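Local coordinates for malate dehydrogenase (Porphyromonas gingivalis, PDB 3FI9), which probably catalyses the NAD-dependent interconversion of malate and oxaloacetate, as expected for a type 2 malate dehydrogenase of the LDH/MDH superfamily, at residues A[14-19]-A[37-42]. Sequence-based numbering, arbitrary orientation.
Sequences VGAAGM and LCLYDP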
loop_
_atom_site.group_PDB
_atom_site.type_symbol
_atom_site.label_atom_id
_atom_site.label_comp_id
_atom_site.label_asym_id
_atom_site.label_seq_id
_atom_site.Cartn_x
_atom_site.Cartn_y
_atom_site.Cartn_z
ATOM N N VAL A 14 -4.182 1.761 15.333
ATOM C CA VAL A 14 -3.731 0.822 16.338
ATOM C C VAL A 14 -3.356 -0.503 15.669
ATOM O O VAL A 14 -4.084 -0.979 14.824
ATOM C CB VAL A 14 -4.830 0.607 17.431
ATOM C CG1 VAL A 14 -4.434 -0.500 18.379
ATOM C CG2 VAL A 14 -5.030 1.866 18.200
ATOM N N GLY A 15 -2.208 -1.073 16.017
ATOM C CA GLY A 15 -1.780 -2.302 15.379
ATOM C C GLY A 15 -0.916 -2.000 14.175
ATOM O O GLY A 15 -0.843 -2.797 13.256
ATOM N N ALA A 16 -0.279 -0.830 14.193
ATOM C CA ALA A 16 0.458 -0.296 13.030
ATOM C C ALA A 16 1.744 -1.055 12.650
ATOM O O ALA A 16 2.256 -0.882 11.538
ATOM C CB ALA A 16 0.801 1.209 13.280
ATOM N N ALA A 17 2.281 -1.883 13.559
ATOM C CA ALA A 17 3.535 -2.574 13.244
ATOM C C ALA A 17 3.337 -3.757 12.303
ATOM O O ALA A 17 4.283 -4.201 11.664
ATOM C CB ALA A 17 4.274 -3.030 14.524
ATOM N N GLY A 18 2.108 -4.277 12.260
ATOM C CA GLY A 18 1.752 -5.403 11.410
ATOM C C GLY A 18 1.605 -5.139 9.910
ATOM O O GLY A 18 1.670 -3.991 9.427
ATOM N N MET A 19 1.430 -6.229 9.170
ATOM C CA MET A 19 1.269 -6.167 7.732
ATOM C C MET A 19 0.022 -5.379 7.347
ATOM O O MET A 19 0.063 -4.510 6.461
ATOM C CB MET A 19 1.275 -7.588 7.144
ATOM C CG MET A 19 2.683 -8.292 7.267
ATOM S SD MET A 19 3.997 -7.452 6.323
ATOM C CE MET A 19 3.281 -7.453 4.711
ATOM N N LEU A 37 -0.925 11.889 11.476
ATOM C CA LEU A 37 -1.158 10.447 11.442
ATOM C C LEU A 37 -0.282 9.820 12.504
ATOM O O LEU A 37 0.934 10.000 12.511
ATOM C CB LEU A 37 -0.780 9.927 10.047
ATOM C CG LEU A 37 -0.902 8.425 9.843
ATOM C CD1 LEU A 37 -2.349 8.085 9.920
ATOM C CD2 LEU A 37 -0.257 7.982 8.471
ATOM N N CYS A 38 -0.903 9.098 13.437
ATOM C CA CYS A 38 -0.183 8.534 14.567
ATOM C C CYS A 38 -0.263 7.013 14.569
ATOM O O CYS A 38 -1.361 6.439 14.441
ATOM C CB CYS A 38 -0.737 9.129 15.869
ATOM S SG CYS A 38 -0.063 8.410 17.365
ATOM N N LEU A 39 0.904 6.372 14.670
ATOM C CA LEU A 39 1.001 4.922 14.586
ATOM C C LEU A 39 1.278 4.352 15.969
ATOM O O LEU A 39 2.282 4.732 16.633
ATOM C CB LEU A 39 2.083 4.529 13.596
ATOM C CG LEU A 39 2.019 5.132 12.185
ATOM C CD1 LEU A 39 3.042 4.374 11.329
ATOM C CD2 LEU A 39 0.586 4.971 11.628
ATOM N N TYR A 40 0.399 3.446 16.427
ATOM C CA TYR A 40 0.576 2.858 17.757
ATOM C C TYR A 40 0.724 1.330 17.638
ATOM O O TYR A 40 -0.035 0.694 16.899
ATOM C CB TYR A 40 -0.594 3.211 18.705
ATOM C CG TYR A 40 -0.622 2.262 19.901
ATOM C CD1 TYR A 40 0.194 2.485 21.014
ATOM C CD2 TYR A 40 -1.412 1.122 19.889
ATOM C CE1 TYR A 40 0.191 1.625 22.098
ATOM C CE2 TYR A 40 -1.411 0.225 20.962
ATOM C CZ TYR A 40 -0.589 0.473 22.060
ATOM O OH TYR A 40 -0.592 -0.422 23.110
ATOM N N ASP A 41 1.698 0.754 18.344
ATOM C CA ASP A 41 1.788 -0.677 18.489
ATOM C C ASP A 41 2.610 -0.931 19.736
ATOM O O ASP A 41 3.627 -0.237 19.971
ATOM C CB ASP A 41 2.500 -1.306 17.276
ATOM C CG ASP A 41 2.118 -2.752 17.042
ATOM O OD1 ASP A 41 2.612 -3.589 17.819
ATOM O OD2 ASP A 41 1.363 -3.083 16.057
ATOM N N PRO A 42 2.214 -1.950 20.523
ATOM C CA PRO A 42 3.096 -2.423 21.648
ATOM C C PRO A 42 4.446 -2.909 21.165
ATOM O O PRO A 42 5.395 -2.932 21.944
ATOM C CB PRO A 42 2.317 -3.611 22.250
ATOM C CG PRO A 42 1.361 -4.039 21.166
ATOM C CD PRO A 42 0.964 -2.730 20.449
#
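The glycine-rich dinucleotide-binding loop of a Rossmann fold, Gly15 to Gly18, meets the end of the neighbouring parallel strand 37-40 where Val14 pairs with Tyr40 and the Asp41 carboxylate takes the Ala17 amide. Tyr40 O grips the loop by two backbone bonds. That from Gly15 N to Tyr40 O (2.9 Å) is bent to 140° at the hydrogen. The one from Ala16 N to Tyr40 O (3.1 Å) is almost straight. One carbonyl thus holds both amides as the chain leaves strand 10-14 and folds into a type I turn. Gly15 sits at phi 92°, where a CB would press on the preceding carbonyl oxygen, so the lack of a side chain lets the chain bend here.

Strand 10-14, helix 19-30 and strand 37-40 make the first beta-alpha-beta unit of the fold, and Asp41 is the acidic residue just past its second strand. In this family such an acid usually binds the adenosine ribose hydroxyls of NAD, consistent with the predicted role of Asp41. Asp41 CG lies roughly anti to its own backbone N (chi1 -155°), which brings Asp41 OD2 within 2.9 Å of Ala17 N, which approaches from above the carboxylate plane. OD1 bonds Phe43 N, so both carboxylate oxygens are held by backbone amides.

The small side chain of Ala16 suits the close approach: its CB rests on Leu39 CB at 3.6 Å, and both residues also touch Leu47 of helix 44-57. On the sheet face shared by Val14 and Tyr40, the two side chains run side by side, with Val14 CG1 at the ring edge, 3.7 Å from Tyr40 CD2. Gly18 takes the N-cap position of helix 19-30, whose N-terminus typically faces the cofactor's pyrophosphate.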